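Local coordinates for Phthiocerol/phenolphthiocerol synthesis polyketide synthase type I PpsC (Mycobacterium tuberculosis, PDB 5NJI), which probably dehydrates 3-hydroxyacyl intermediates through its dehydratase domain, one step of a type I polyketide synthase that builds the phthiocerol lipids of Mycobacterium tuberculosis, at residues 227-230 / 231-235; 66-70 / 71-75. The protein carries 1 engineered substitution. All coordinates share one frame; numbering follows the deposited sequence. Where two conformers were deposited one is given.

Interaction 1: 227-230 / 231-235. With 8Z2 (~{S}-[2-[3-[[(2~{R})-4-[[[(2~{R},3~{S},4~{R},5~{R})-5-(6-aminopurin-9-yl)-4-oxidanyl-3-phosphonooxy-oxolan-2-yl]methoxy-oxidanyl-phosphoryl]oxy-oxidanyl-phosphoryl]oxy-3,3-dimethyl-2-oxidanyl-butanoyl]amino]propanoylamino]ethyl] (~{E})-dodec-2-enethioate), chain B.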
ATOM      1  N   VAL A 227      -5.370  -3.720  -1.214  1.00 13.69           N
ATOM      2  CA  VAL A 227      -6.003  -4.108   0.068  1.00 13.92           C
ATOM      3  C   VAL A 227      -5.092  -5.106   0.756  1.00 15.73           C
ATOM      4  O   VAL A 227      -4.846  -5.118   1.883  1.00 16.40           O
ATOM      5  CB  VAL A 227      -7.425  -4.752  -0.086  1.00 15.69           C
ATOM      6  CG1 VAL A 227      -7.989  -5.183   1.216  1.00 20.06           C
ATOM      7  CG2 VAL A 227      -8.316  -3.816  -0.875  1.00 15.39           C
ATOM      8  N   MET A 228      -4.569  -6.021  -0.040  1.00 14.41           N
ATOM      9  CA  MET A 228      -3.553  -6.959   0.469  0.51 16.51           C
ATOM     10  C   MET A 228      -2.091  -6.395   1.163  1.00 17.53           C
ATOM     11  O   MET A 228      -1.691  -6.639   2.191  1.00 17.03           O
ATOM     12  CB  MET A 228      -3.156  -8.135  -0.490  0.51 15.78           C
ATOM     13  CG  MET A 228      -2.480  -9.290   0.173  0.51 19.22           C
ATOM     14  SD  MET A 228      -3.799 -10.245   0.997  0.51 26.57           S
ATOM     15  CE  MET A 228      -3.113 -11.828   1.283  0.51 20.19           C
ATOM     16  N   MET A 229      -1.639  -5.393   0.408  1.00 15.52           N
ATOM     17  CA  MET A 229      -0.524  -4.600   0.865  1.00 15.35           C
ATOM     18  C   MET A 229      -0.949  -3.884   2.188  1.00 17.01           C
ATOM     19  O   MET A 229      -0.237  -3.881   3.102  1.00 17.04           O
ATOM     20  CB  MET A 229       0.006  -3.544  -0.121  1.00 13.68           C
ATOM     21  CG  MET A 229       1.130  -2.715   0.440  1.00 17.76           C
ATOM     22  SD  MET A 229       1.808  -1.776  -0.911  1.00 24.60           S
ATOM     23  CE  MET A 229       2.932  -0.747  -0.038  1.00 20.92           C
ATOM     24  N   ASP A 230      -2.126  -3.252   2.226  1.00 12.65           N
ATOM     25  CA  ASP A 230      -2.530  -2.600   3.456  1.00 13.35           C
ATOM     26  C   ASP A 230      -2.631  -3.599   4.602  1.00 15.93           C
ATOM     27  O   ASP A 230      -2.215  -3.293   5.724  1.00 15.72           O
ATOM     28  CB  ASP A 230      -3.863  -1.868   3.276  1.00 13.20           C
ATOM     29  CG  ASP A 230      -4.178  -0.973   4.466  1.00 15.55           C
ATOM     30  OD1 ASP A 230      -3.578   0.125   4.547  1.00 21.52           O
ATOM     31  OD2 ASP A 230      -4.985  -1.374   5.340  1.00 19.15           O
ATOM     32  N   ILE A 231      -3.203  -4.784   4.344  1.00 15.02           N
ATOM     33  CA  ILE A 231      -3.318  -5.816   5.374  1.00 13.18           C
ATOM     34  C   ILE A 231      -1.942  -6.186   5.897  1.00 15.62           C
ATOM     35  O   ILE A 231      -1.723  -6.292   7.109  1.00 16.02           O
ATOM     36  CB  ILE A 231      -4.070  -7.045   4.818  1.00 14.81           C
ATOM     37  CG1 ILE A 231      -5.550  -6.736   4.622  1.00 17.82           C
ATOM     38  CG2 ILE A 231      -3.916  -8.263   5.755  1.00 16.48           C
ATOM     39  CD1 ILE A 231      -6.246  -7.701   3.640  1.00 18.58           C
ATOM     40  N   ALA A 232      -0.977  -6.343   4.997  1.00 16.12           N
ATOM     41  CA  ALA A 232       0.391  -6.602   5.443  1.00 18.23           C
ATOM     42  C   ALA A 232       0.907  -5.488   6.351  1.00 16.05           C
ATOM     43  O   ALA A 232       1.527  -5.761   7.381  1.00 19.14           O
ATOM     44  CB  ALA A 232       1.315  -6.778   4.242  1.00 18.63           C
ATOM     45  N   LEU A 233       0.653  -4.224   6.000  1.00 16.94           N
ATOM     46  CA  LEU A 233       1.099  -3.094   6.822  1.00 15.20           C
ATOM     47  C   LEU A 233       0.421  -3.051   8.186  1.00 18.23           C
ATOM     48  O   LEU A 233       1.018  -2.573   9.153  1.00 18.60           O
ATOM     49  CB  LEU A 233       0.822  -1.774   6.098  1.00 17.45           C
ATOM     50  CG  LEU A 233       1.516  -1.558   4.756  1.00 20.78           C
ATOM     51  CD1 LEU A 233       1.039  -0.246   4.154  1.00 22.02           C
ATOM     52  CD2 LEU A 233       3.036  -1.564   4.929  1.00 22.02           C
ATOM     53  N   GLN A 234      -0.829  -3.516   8.277  1.00 15.99           N
ATOM     54  CA  GLN A 234      -1.554  -3.497   9.536  1.00 13.69           C
ATOM     55  C   GLN A 234      -0.810  -4.263  10.614  1.00 14.69           C
ATOM     56  O   GLN A 234      -0.997  -3.983  11.800  1.00 18.64           O
ATOM     57  CB  GLN A 234      -2.935  -4.105   9.356  1.00 15.23           C
ATOM     58  CG  GLN A 234      -3.902  -3.285   8.538  1.00 15.01           C
ATOM     59  CD  GLN A 234      -5.120  -4.098   8.174  1.00 17.75           C
ATOM     60  OE1 GLN A 234      -5.397  -5.119   8.788  1.00 17.49           O
ATOM     61  NE2 GLN A 234      -5.843  -3.668   7.141  1.00 19.11           N
ATOM     62  N   THR A 235       0.023  -5.226  10.218  1.00 17.09           N
ATOM     63  CA  THR A 235       0.795  -6.011  11.176  1.00 19.97           C
ATOM     64  C   THR A 235       1.665  -5.121  12.047  1.00 18.67           C
ATOM     65  O   THR A 235       1.972  -5.478  13.190  1.00 20.67           O
ATOM     66  CB  THR A 235       1.673  -7.024  10.440  1.00 20.76           C
ATOM     67  OG1 THR A 235       2.701  -6.336   9.737  1.00 22.34           O
ATOM     68  CG2 THR A 235       0.894  -7.825   9.448  1.00 18.35           C
TER
HETATM   69  C2  8Z2 B1301       8.628  16.985  -1.833  0.50 53.43           C
HETATM   70  C4  8Z2 B1301       7.422  18.014  -0.109  0.50 57.37           C
HETATM   71  C5  8Z2 B1301       7.246  19.068  -0.870  0.50 57.94           C
HETATM   72  C6  8Z2 B1301       7.751  19.122  -2.077  0.50 57.29           C
HETATM   73  C8  8Z2 B1301       6.289  19.492   0.967  0.50 58.45           C
HETATM   74  C10 8Z2 B1301       0.251   1.616  13.318  0.50 35.01           C
HETATM   75  C11 8Z2 B1301       1.435   1.642  14.197  0.50 36.48           C
HETATM   76  C12 8Z2 B1301       1.224   2.579  15.324  0.50 36.53           C
HETATM   77  N9  8Z2 B1301       6.774  18.254   1.012  0.50 58.52           N
HETATM   78  N7  8Z2 B1301       6.534  19.949  -0.215  0.50 59.24           N
HETATM   79  N3  8Z2 B1301       8.112  16.953  -0.566  0.50 55.89           N
HETATM   80  N1  8Z2 B1301       8.449  18.108  -2.589  0.50 54.03           N
HETATM   81  N6  8Z2 B1301       7.498  20.237  -2.716  0.50 57.77           N
HETATM   82  C1' 8Z2 B1301       7.046  16.930   1.874  0.50 53.96           C
HETATM   83  C2' 8Z2 B1301       8.393  17.265   2.394  0.50 49.35           C
HETATM   84  O2' 8Z2 B1301       9.017  16.019   2.116  0.50 53.59           O
HETATM   85  C3' 8Z2 B1301       8.078  17.672   3.925  0.50 46.77           C
HETATM   86  O3' 8Z2 B1301       9.179  18.486   4.424  0.50 52.85           O
HETATM   87  C4' 8Z2 B1301       7.486  16.155   4.297  0.50 46.71           C
HETATM   88  O4' 8Z2 B1301       6.540  16.064   3.132  0.50 53.99           O
HETATM   89  C5' 8Z2 B1301       6.689  15.754   5.528  0.50 40.71           C
HETATM   90  O5' 8Z2 B1301       5.476  16.384   5.699  0.50 48.08           O
HETATM   91  P1  8Z2 B1301       5.231  17.838   5.797  0.50 62.31           P
HETATM   92  O11 8Z2 B1301       5.042  18.106   4.376  0.50 61.73           O
HETATM   93  O12 8Z2 B1301       6.376  18.711   6.159  0.50 61.97           O
HETATM   94  O6  8Z2 B1301       3.854  18.244   6.720  0.50 64.22           O
HETATM   95  P2  8Z2 B1301       2.501  18.731   5.986  0.50 69.04           P
HETATM   96  O21 8Z2 B1301       2.722  19.151   4.472  0.50 67.93           O
HETATM   97  O22 8Z2 B1301       1.600  19.715   6.431  0.50 71.64           O
HETATM   98  O7  8Z2 B1301       1.785  17.271   6.146  0.50 61.85           O
HETATM   99  CPA 8Z2 B1301       2.187  16.146   6.948  0.50 44.02           C
HETATM  100  CPB 8Z2 B1301       1.095  15.082   6.658  0.50 34.59           C
HETATM  101  CP8 8Z2 B1301       1.074  14.875   5.133  0.50 29.44           C
HETATM  102  CP7 8Z2 B1301       1.369  13.782   7.343  0.50 32.29           C
HETATM  103  CP9 8Z2 B1301      -0.247  15.628   7.133  0.50 31.88           C
HETATM  104  OP3 8Z2 B1301       2.331  14.436   4.798  0.50 30.04           O
HETATM  105  CP6 8Z2 B1301       0.013  13.861   4.629  0.50 25.44           C
HETATM  106  OP2 8Z2 B1301      -1.124  14.090   4.828  0.50 27.17           O
HETATM  107  NP2 8Z2 B1301       0.421  12.883   3.834  0.50 22.38           N
HETATM  108  CP5 8Z2 B1301      -0.417  11.884   3.208  0.50 20.72           C
HETATM  109  CP4 8Z2 B1301      -0.481  10.649   4.085  0.50 16.42           C
HETATM  110  CP3 8Z2 B1301      -1.396   9.615   3.389  0.50 18.20           C
HETATM  111  OP1 8Z2 B1301      -2.214   9.971   2.613  0.50 20.92           O
HETATM  112  NP1 8Z2 B1301      -1.244   8.350   3.701  0.50 17.99           N
HETATM  113  CP2 8Z2 B1301      -2.005   7.308   3.083  0.50 17.62           C
HETATM  114  CP1 8Z2 B1301      -3.388   7.234   3.625  0.50 17.99           C
HETATM  115  S   8Z2 B1301      -3.385   6.704   5.366  0.50 22.64           S
HETATM  116  P3  8Z2 B1301       9.416  19.996   3.549  0.50 59.87           P
HETATM  117  O31 8Z2 B1301       7.822  20.522   3.363  0.50 63.10           O
HETATM  118  O32 8Z2 B1301       9.820  19.928   2.205  0.50 51.46           O
HETATM  119  O33 8Z2 B1301      10.165  21.099   4.159  0.50 73.25           O
HETATM  120  CA1 8Z2 B1301      -3.053   5.212   5.241  0.50 23.87           C
HETATM  121  CA2 8Z2 B1301      -3.025   4.457   6.517  0.50 23.11           C
HETATM  122  OA1 8Z2 B1301      -2.824   4.579   4.259  0.50 21.70           O
HETATM  123  CA3 8Z2 B1301      -2.659   3.026   6.458  0.50 25.56           C
HETATM  124  CA4 8Z2 B1301      -2.588   2.297   7.736  0.50 34.37           C
HETATM  125  CA5 8Z2 B1301      -1.968   0.929   7.607  0.50 36.34           C
HETATM  126  CA6 8Z2 B1301      -1.873   0.266   8.972  0.50 40.39           C
HETATM  127  CA7 8Z2 B1301      -0.697   0.839   9.797  0.50 41.97           C
HETATM  128  CA8 8Z2 B1301      -0.834   0.568  11.282  0.50 41.15           C
HETATM  129  CA9 8Z2 B1301       0.465   0.799  12.100  0.50 38.89           C
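V227, M228, M229 and D230 each offer a carbonyl oxygen to the amide four residues on, at I231, A232, L233 and Q234, so the chain is alpha-helical through these residues. The polar side-chain contact follows the same spacing. Q234 NE2 donates to D230 OD2 over 3.0 Å and is nearly straight at 167°. It reaches the oxygen on its anti side, and the carboxylate and amide planes stand 71° apart. A chi1 of -170° swings the D230 carboxylate clear of its own amide and toward the ligand, where OD1 lies 3.6 Å from CA3, the far carbon of the double bond of 8Z2, and 3.5 Å from CA5 farther along the tail. Glutamine suits its place because its amide can both give and accept: NE2 also donates to F191 O, while OE1 bonds Y177 OH. Held by these partners, the amide in turn positions the carboxylate of D230, whose OD2 has a further weak bond to H187; the backbone of Q234 borders the acyl chain. H225 and D230 match the HPxxxD signature of polyketide synthase dehydratases. Away from the ligand, V227 CG1 meets I231 CD1 at 3.9 Å, branched chains filling the step between successive turns. T235 OG1 folds back to donate to A232 O at 2.7 Å, a carbonyl that also accepts from T235 N. Around this buried helix, I231 packs on strands 194-200 and 205-209, and L233 and T235 on strand 292-300, seating 226-234 against the concave side of its hot-dog sheet.

Interaction 2: 66-70 / 71-75. With 8Z2 (~{S}-[2-[3-[[(2~{R})-4-[[[(2~{R},3~{S},4~{R},5~{R})-5-(6-aminopurin-9-yl)-4-oxidanyl-3-phosphonooxy-oxolan-2-yl]methoxy-oxidanyl-phosphoryl]oxy-oxidanyl-phosphoryl]oxy-3,3-dimethyl-2-oxidanyl-butanoyl]amino]propanoylamino]ethyl] (~{E})-dodec-2-enethioate), chain B.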
ATOM      1  N   VAL A  66     -13.843   8.753   3.855  1.00 17.14           N
ATOM      2  CA  VAL A  66     -13.217   7.805   2.933  1.00 14.50           C
ATOM      3  C   VAL A  66     -11.947   8.433   2.383  1.00 17.45           C
ATOM      4  O   VAL A  66     -11.978   9.516   1.796  1.00 16.74           O
ATOM      5  CB  VAL A  66     -14.173   7.433   1.794  1.00 15.10           C
ATOM      6  CG1 VAL A  66     -13.490   6.501   0.776  1.00 16.14           C
ATOM      7  CG2 VAL A  66     -15.447   6.783   2.340  1.00 18.00           C
ATOM      8  N   VAL A  67     -10.822   7.754   2.568  1.00 14.31           N
ATOM      9  CA  VAL A  67      -9.519   8.270   2.197  1.00 14.93           C
ATOM     10  C   VAL A  67      -8.845   7.202   1.355  1.00 18.71           C
ATOM     11  O   VAL A  67      -9.003   6.009   1.609  1.00 16.49           O
ATOM     12  CB  VAL A  67      -8.690   8.596   3.454  1.00 17.61           C
ATOM     13  CG1 VAL A  67      -7.218   8.796   3.125  1.00 27.47           C
ATOM     14  CG2 VAL A  67      -9.258   9.827   4.124  1.00 19.85           C
ATOM     15  N   LEU A  68      -8.090   7.621   0.362  1.00 14.90           N
ATOM     16  CA  LEU A  68      -7.441   6.641  -0.479  1.00 12.03           C
ATOM     17  C   LEU A  68      -6.240   6.059   0.258  1.00 14.26           C
ATOM     18  O   LEU A  68      -5.393   6.819   0.741  1.00 15.11           O
ATOM     19  CB  LEU A  68      -6.980   7.256  -1.799  1.00 16.60           C
ATOM     20  CG  LEU A  68      -6.603   6.235  -2.872  1.00 17.56           C
ATOM     21  CD1 LEU A  68      -7.858   5.540  -3.402  1.00 15.80           C
ATOM     22  CD2 LEU A  68      -5.850   6.896  -3.998  1.00 21.73           C
ATOM     23  N   PRO A  69      -6.129   4.739   0.385  1.00 14.46           N
ATOM     24  CA  PRO A  69      -5.022   4.193   1.175  1.00 17.43           C
ATOM     25  C   PRO A  69      -3.685   4.350   0.467  1.00 13.79           C
ATOM     26  O   PRO A  69      -3.596   4.362  -0.763  1.00 15.11           O
ATOM     27  CB  PRO A  69      -5.400   2.722   1.349  1.00 16.91           C
ATOM     28  CG  PRO A  69      -6.253   2.407   0.205  1.00 16.82           C
ATOM     29  CD  PRO A  69      -7.024   3.671  -0.103  1.00 14.58           C
ATOM     30  N   GLY A  70      -2.628   4.454   1.281  1.00 15.81           N
ATOM     31  CA  GLY A  70      -1.288   4.593   0.734  1.00 15.84           C
ATOM     32  C   GLY A  70      -0.963   3.523  -0.280  1.00 15.73           C
ATOM     33  O   GLY A  70      -0.324   3.786  -1.305  1.00 16.26           O
ATOM     34  N   ALA A  71      -1.351   2.273   0.015  1.00 13.50           N
ATOM     35  CA  ALA A  71      -1.057   1.178  -0.893  1.00 16.41           C
ATOM     36  C   ALA A  71      -1.651   1.383  -2.276  1.00 14.05           C
ATOM     37  O   ALA A  71      -1.127   0.841  -3.262  1.00 15.55           O
ATOM     38  CB  ALA A  71      -1.579  -0.119  -0.264  1.00 18.06           C
ATOM     39  N   ALA A  72      -2.738   2.147  -2.394  1.00 14.60           N
ATOM     40  CA  ALA A  72      -3.309   2.354  -3.711  1.00 14.87           C
ATOM     41  C   ALA A  72      -2.384   3.180  -4.581  1.00 12.86           C
ATOM     42  O   ALA A  72      -2.308   2.948  -5.789  1.00 15.01           O
ATOM     43  CB  ALA A  72      -4.682   3.020  -3.607  1.00 17.23           C
ATOM     44  N   TYR A  73      -1.668   4.140  -3.992  1.00 14.83           N
ATOM     45  CA  TYR A  73      -0.718   4.917  -4.777  1.00 15.16           C
ATOM     46  C   TYR A  73       0.415   4.032  -5.284  1.00 17.12           C
ATOM     47  O   TYR A  73       0.913   4.216  -6.399  1.00 15.13           O
ATOM     48  CB  TYR A  73      -0.151   6.056  -3.940  1.00 15.55           C
ATOM     49  CG  TYR A  73      -1.156   7.062  -3.429  1.00 14.01           C
ATOM     50  CD1 TYR A  73      -1.620   8.083  -4.235  1.00 15.25           C
ATOM     51  CD2 TYR A  73      -1.622   6.992  -2.135  1.00 18.00           C
ATOM     52  CE1 TYR A  73      -2.491   9.005  -3.748  1.00 17.87           C
ATOM     53  CE2 TYR A  73      -2.503   7.900  -1.643  1.00 19.01           C
ATOM     54  CZ  TYR A  73      -2.931   8.910  -2.442  1.00 19.05           C
ATOM     55  OH  TYR A  73      -3.806   9.829  -1.925  1.00 20.14           O
ATOM     56  N   ALA A  74       0.842   3.066  -4.472  1.00 14.59           N
ATOM     57  CA  ALA A  74       1.870   2.138  -4.929  1.00 14.43           C
ATOM     58  C   ALA A  74       1.401   1.353  -6.140  1.00 15.34           C
ATOM     59  O   ALA A  74       2.133   1.220  -7.126  1.00 15.73           O
ATOM     60  CB  ALA A  74       2.255   1.187  -3.794  1.00 14.50           C
ATOM     61  N   GLU A  75       0.163   0.842  -6.103  1.00 14.60           N
ATOM     62  CA  GLU A  75      -0.371   0.135  -7.260  1.00 14.66           C
ATOM     63  C   GLU A  75      -0.487   1.055  -8.477  1.00 13.91           C
ATOM     64  O   GLU A  75      -0.190   0.655  -9.609  1.00 17.08           O
ATOM     65  CB  GLU A  75      -1.715  -0.484  -6.893  1.00 17.38           C
ATOM     66  CG  GLU A  75      -2.529  -0.962  -8.092  1.00 17.42           C
ATOM     67  CD  GLU A  75      -1.770  -1.952  -8.974  1.00 24.27           C
ATOM     68  OE1 GLU A  75      -0.739  -2.511  -8.546  1.00 25.30           O
ATOM     69  OE2 GLU A  75      -2.208  -2.178 -10.115  1.00 21.95           O
TER
HETATM   70  C2  8Z2 B1301       8.628  16.985  -1.833  0.50 53.43           C
HETATM   71  C4  8Z2 B1301       7.422  18.014  -0.109  0.50 57.37           C
HETATM   72  C5  8Z2 B1301       7.246  19.068  -0.870  0.50 57.94           C
HETATM   73  C6  8Z2 B1301       7.751  19.122  -2.077  0.50 57.29           C
HETATM   74  C8  8Z2 B1301       6.289  19.492   0.967  0.50 58.45           C
HETATM   75  C10 8Z2 B1301       0.251   1.616  13.318  0.50 35.01           C
HETATM   76  C11 8Z2 B1301       1.435   1.642  14.197  0.50 36.48           C
HETATM   77  C12 8Z2 B1301       1.224   2.579  15.324  0.50 36.53           C
HETATM   78  N9  8Z2 B1301       6.774  18.254   1.012  0.50 58.52           N
HETATM   79  N7  8Z2 B1301       6.534  19.949  -0.215  0.50 59.24           N
HETATM   80  N3  8Z2 B1301       8.112  16.953  -0.566  0.50 55.89           N
HETATM   81  N1  8Z2 B1301       8.449  18.108  -2.589  0.50 54.03           N
HETATM   82  N6  8Z2 B1301       7.498  20.237  -2.716  0.50 57.77           N
HETATM   83  C1' 8Z2 B1301       7.046  16.930   1.874  0.50 53.96           C
HETATM   84  C2' 8Z2 B1301       8.393  17.265   2.394  0.50 49.35           C
HETATM   85  O2' 8Z2 B1301       9.017  16.019   2.116  0.50 53.59           O
HETATM   86  C3' 8Z2 B1301       8.078  17.672   3.925  0.50 46.77           C
HETATM   87  O3' 8Z2 B1301       9.179  18.486   4.424  0.50 52.85           O
HETATM   88  C4' 8Z2 B1301       7.486  16.155   4.297  0.50 46.71           C
HETATM   89  O4' 8Z2 B1301       6.540  16.064   3.132  0.50 53.99           O
HETATM   90  C5' 8Z2 B1301       6.689  15.754   5.528  0.50 40.71           C
HETATM   91  O5' 8Z2 B1301       5.476  16.384   5.699  0.50 48.08           O
HETATM   92  P1  8Z2 B1301       5.231  17.838   5.797  0.50 62.31           P
HETATM   93  O11 8Z2 B1301       5.042  18.106   4.376  0.50 61.73           O
HETATM   94  O12 8Z2 B1301       6.376  18.711   6.159  0.50 61.97           O
HETATM   95  O6  8Z2 B1301       3.854  18.244   6.720  0.50 64.22           O
HETATM   96  P2  8Z2 B1301       2.501  18.731   5.986  0.50 69.04           P
HETATM   97  O21 8Z2 B1301       2.722  19.151   4.472  0.50 67.93           O
HETATM   98  O22 8Z2 B1301       1.600  19.715   6.431  0.50 71.64           O
HETATM   99  O7  8Z2 B1301       1.785  17.271   6.146  0.50 61.85           O
HETATM  100  CPA 8Z2 B1301       2.187  16.146   6.948  0.50 44.02           C
HETATM  101  CPB 8Z2 B1301       1.095  15.082   6.658  0.50 34.59           C
HETATM  102  CP8 8Z2 B1301       1.074  14.875   5.133  0.50 29.44           C
HETATM  103  CP7 8Z2 B1301       1.369  13.782   7.343  0.50 32.29           C
HETATM  104  CP9 8Z2 B1301      -0.247  15.628   7.133  0.50 31.88           C
HETATM  105  OP3 8Z2 B1301       2.331  14.436   4.798  0.50 30.04           O
HETATM  106  CP6 8Z2 B1301       0.013  13.861   4.629  0.50 25.44           C
HETATM  107  OP2 8Z2 B1301      -1.124  14.090   4.828  0.50 27.17           O
HETATM  108  NP2 8Z2 B1301       0.421  12.883   3.834  0.50 22.38           N
HETATM  109  CP5 8Z2 B1301      -0.417  11.884   3.208  0.50 20.72           C
HETATM  110  CP4 8Z2 B1301      -0.481  10.649   4.085  0.50 16.42           C
HETATM  111  CP3 8Z2 B1301      -1.396   9.615   3.389  0.50 18.20           C
HETATM  112  OP1 8Z2 B1301      -2.214   9.971   2.613  0.50 20.92           O
HETATM  113  NP1 8Z2 B1301      -1.244   8.350   3.701  0.50 17.99           N
HETATM  114  CP2 8Z2 B1301      -2.005   7.308   3.083  0.50 17.62           C
HETATM  115  CP1 8Z2 B1301      -3.388   7.234   3.625  0.50 17.99           C
HETATM  116  S   8Z2 B1301      -3.385   6.704   5.366  0.50 22.64           S
HETATM  117  P3  8Z2 B1301       9.416  19.996   3.549  0.50 59.87           P
HETATM  118  O31 8Z2 B1301       7.822  20.522   3.363  0.50 63.10           O
HETATM  119  O32 8Z2 B1301       9.820  19.928   2.205  0.50 51.46           O
HETATM  120  O33 8Z2 B1301      10.165  21.099   4.159  0.50 73.25           O
HETATM  121  CA1 8Z2 B1301      -3.053   5.212   5.241  0.50 23.87           C
HETATM  122  CA2 8Z2 B1301      -3.025   4.457   6.517  0.50 23.11           C
HETATM  123  OA1 8Z2 B1301      -2.824   4.579   4.259  0.50 21.70           O
HETATM  124  CA3 8Z2 B1301      -2.659   3.026   6.458  0.50 25.56           C
HETATM  125  CA4 8Z2 B1301      -2.588   2.297   7.736  0.50 34.37           C
HETATM  126  CA5 8Z2 B1301      -1.968   0.929   7.607  0.50 36.34           C
HETATM  127  CA6 8Z2 B1301      -1.873   0.266   8.972  0.50 40.39           C
HETATM  128  CA7 8Z2 B1301      -0.697   0.839   9.797  0.50 41.97           C
HETATM  129  CA8 8Z2 B1301      -0.834   0.568  11.282  0.50 41.15           C
HETATM  130  CA9 8Z2 B1301       0.465   0.799  12.100  0.50 38.89           C
HETATM  131  O   HOH W   1      -4.561   9.520   0.718  1.00 19.53           O
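L68 and Y73 make the compact side of this helix start, where the chain turns from an irregular approach into helix 70-84. CD2 of L68 sits over one face of the Y73 ring, 4.1 Å from its centroid, a CH-pi contact displaced toward the rim. The leucine gets there because its CG is anti to the backbone N (chi1 -166°), which also sets CG 3.8 Å from A72 CB. Alanine is small enough to nestle there, with P69 CG touching the same methyl more loosely at 4.2 Å. P69 O accepts from A72 N at 2.9 Å, the donor standing above the carbonyl plane, and the proline's ring suits a residue just ahead of a helix. The side facing 8Z2 is looser and bridged by water: one molecule donates to L68 O and to OP1 of the ligand, and accepts from Y73 OH at 2.8 Å. Tyrosine thus serves twice, its ring in the apolar packing and its hydroxyl at the water. G70 N donates to the thioester oxygen OA1 at 3.0 Å and 172°. G70 has no side chain, and its backbone amide alone makes this bond. Such a bond, made at the first turn of a helix, would be expected to draw electron density toward OA1, polarising the thioester of the enoyl group and holding it in a defined orientation.

In the fold
Interaction 2 comes first along the chain and interaction 1 much later, yet their centres are only about 11 Å apart. They lie on helices 70-84 and 226-234, the central helices of the two hot-dog halves that form the double hot-dog fold of these dehydratases. The helices touch directly: A71 CB is 3.8 Å from M229 CB, and E75 bonds the backbone amides of M223 and L224, just ahead of the second helix. Both contacts border 8Z2. The residues at 66-70 hold its thioester and pantetheine end, while 227-235 flanks the enoyl carbons and tail, so one acyl pocket is assembled from both halves.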